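Side-chain contact in nitrilotriacetate monooxygenase (Burkholderia pseudomallei, PDB 3SDO), which probably acts as an FMN-dependent monooxygenase of the NtaA/SnaA/DszA family, using molecular oxygen to oxidise its substrate: residues 429-432 against 433-436. Residues are numbered along the deposited sequence; the frame is centred on the assembly and turned at random.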
ATOM      1  N   ALA A 429      -9.917 -20.664  -3.977  1.00 34.07           N
ATOM      2  CA  ALA A 429      -9.068 -20.011  -3.012  1.00 32.52           C
ATOM      3  C   ALA A 429      -8.607 -18.659  -3.536  1.00 29.75           C
ATOM      4  O   ALA A 429      -8.536 -17.701  -2.763  1.00 32.11           O
ATOM      5  CB  ALA A 429      -7.866 -20.915  -2.676  1.00 34.21           C
ATOM      6  N   THR A 430      -8.381 -18.541  -4.849  1.00 25.40           N
ATOM      7  CA  THR A 430      -7.636 -17.403  -5.406  1.00 21.46           C
ATOM      8  C   THR A 430      -8.518 -16.487  -6.254  1.00 20.39           C
ATOM      9  O   THR A 430      -9.618 -16.867  -6.650  1.00 18.78           O
ATOM     10  CB  THR A 430      -6.482 -17.914  -6.294  1.00 21.30           C
ATOM     11  OG1 THR A 430      -7.025 -18.584  -7.429  1.00 17.17           O
ATOM     12  CG2 THR A 430      -5.521 -18.902  -5.527  1.00 19.66           C
ATOM     13  N   LEU A 431      -8.004 -15.301  -6.570  1.00 18.80           N
ATOM     14  CA  LEU A 431      -8.658 -14.426  -7.523  1.00 18.32           C
ATOM     15  C   LEU A 431      -8.788 -15.079  -8.915  1.00 17.59           C
ATOM     16  O   LEU A 431      -9.865 -15.073  -9.492  1.00 17.17           O
ATOM     17  CB  LEU A 431      -7.953 -13.072  -7.632  1.00 17.82           C
ATOM     18  CG  LEU A 431      -8.674 -12.051  -8.540  1.00 18.48           C
ATOM     19  CD1 LEU A 431     -10.189 -12.008  -8.232  1.00 16.47           C
ATOM     20  CD2 LEU A 431      -8.013 -10.630  -8.385  1.00 17.47           C
ATOM     21  N   ARG A 432      -7.714 -15.671  -9.427  1.00 18.06           N
ATOM     22  CA  ARG A 432      -7.803 -16.478 -10.668  1.00 18.78           C
ATOM     23  C   ARG A 432      -8.949 -17.519 -10.597  1.00 19.47           C
ATOM     24  O   ARG A 432      -9.782 -17.596 -11.506  1.00 19.81           O
ATOM     25  CB  ARG A 432      -6.460 -17.127 -11.004  1.00 18.50           C
ATOM     26  CG  ARG A 432      -5.417 -16.086 -11.454  1.00 18.64           C
ATOM     27  CD  ARG A 432      -4.094 -16.708 -11.931  1.00 19.43           C
ATOM     28  NE  ARG A 432      -3.131 -15.632 -12.074  1.00 18.53           N
ATOM     29  CZ  ARG A 432      -3.022 -14.856 -13.142  1.00 20.13           C
ATOM     30  NH1 ARG A 432      -3.753 -15.082 -14.214  1.00 20.19           N
ATOM     31  NH2 ARG A 432      -2.171 -13.842 -13.134  1.00 20.87           N
ATOM     32  N   ASP A 433      -9.006 -18.289  -9.513  1.00 20.37           N
ATOM     33  CA  ASP A 433     -10.089 -19.267  -9.315  1.00 21.08           C
ATOM     34  C   ASP A 433     -11.491 -18.652  -9.443  1.00 20.30           C
ATOM     35  O   ASP A 433     -12.382 -19.222 -10.109  1.00 19.04           O
ATOM     36  CB  ASP A 433     -10.028 -19.895  -7.926  1.00 22.05           C
ATOM     37  CG  ASP A 433      -8.856 -20.829  -7.716  1.00 25.79           C
ATOM     38  OD1 ASP A 433      -8.247 -21.350  -8.693  1.00 29.39           O
ATOM     39  OD2 ASP A 433      -8.561 -21.062  -6.513  1.00 28.42           O
ATOM     40  N   HIS A 434     -11.705 -17.512  -8.785  1.00 19.93           N
ATOM     41  CA  HIS A 434     -13.005 -16.836  -8.826  1.00 20.63           C
ATOM     42  C   HIS A 434     -13.364 -16.462 -10.252  1.00 20.01           C
ATOM     43  O   HIS A 434     -14.523 -16.570 -10.654  1.00 19.03           O
ATOM     44  CB  HIS A 434     -13.022 -15.520  -8.029  1.00 21.18           C
ATOM     45  CG  HIS A 434     -12.741 -15.672  -6.577  1.00 27.10           C
ATOM     46  ND1 HIS A 434     -12.909 -16.865  -5.898  1.00 31.99           N
ATOM     47  CD2 HIS A 434     -12.304 -14.768  -5.659  1.00 30.31           C
ATOM     48  CE1 HIS A 434     -12.554 -16.694  -4.635  1.00 33.63           C
ATOM     49  NE2 HIS A 434     -12.206 -15.428  -4.461  1.00 31.82           N
ATOM     50  N   LEU A 435     -12.378 -15.947 -10.985  1.00 19.47           N
ATOM     51  CA  LEU A 435     -12.606 -15.436 -12.333  1.00 19.24           C
ATOM     52  C   LEU A 435     -12.545 -16.530 -13.390  1.00 19.23           C
ATOM     53  O   LEU A 435     -12.781 -16.254 -14.560  1.00 19.52           O
ATOM     54  CB  LEU A 435     -11.609 -14.310 -12.679  1.00 19.04           C
ATOM     55  CG  LEU A 435     -11.628 -13.071 -11.763  1.00 19.03           C
ATOM     56  CD1 LEU A 435     -10.599 -12.023 -12.216  1.00 17.46           C
ATOM     57  CD2 LEU A 435     -13.056 -12.468 -11.662  1.00 18.08           C
ATOM     58  N   GLY A 436     -12.227 -17.753 -12.987  1.00 19.17           N
ATOM     59  CA  GLY A 436     -12.151 -18.867 -13.901  1.00 19.92           C
ATOM     60  C   GLY A 436     -10.914 -18.785 -14.770  1.00 20.45           C
ATOM     61  O   GLY A 436     -10.900 -19.323 -15.880  1.00 19.68           O
TER
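Asp433 OD2 accepts a hydrogen bond from Thr430 N at 3.0 Å, and Ala429 N lies 2.9 Å from the same OD2. Thr430 N comes from above the carboxylate plane, 42° out of it. In return, Asp433 N donates to Thr430 OG1 at 2.9 Å. These two reciprocal bonds make a capping box, with Thr430 as N-cap of the short helix 431-435. OG1 can serve because chi1 of 66° sets it between the backbone N and the carbonyl carbon. The box thus gives partners to the amides of Thr430 and Asp433 at the start of the helix and holds the Asp433 carboxylate beside the cap.

Thr430 O accepts a hydrogen bond from His434 N at 3.1 Å. The same oxygen lies over the centre of one face of the His434 imidazole, 3.3 Å above its plane. Leu435 N bonds to Leu431 O, and Leu431 CD1 packs on Leu435 CG at 4.0 Å. Gly436, with positive phi, closes the helix in a Schellman motif.

This last helix of the chain packs against strand 215-218 of the parallel barrel sheet of the luciferase-like TIM-barrel fold. Leu431 and Arg432 touch Val215 there, Arg432 NH2 bonds to Gln213 O, and His434 NE2 bonds to Lys92 O, just before strand 94-100.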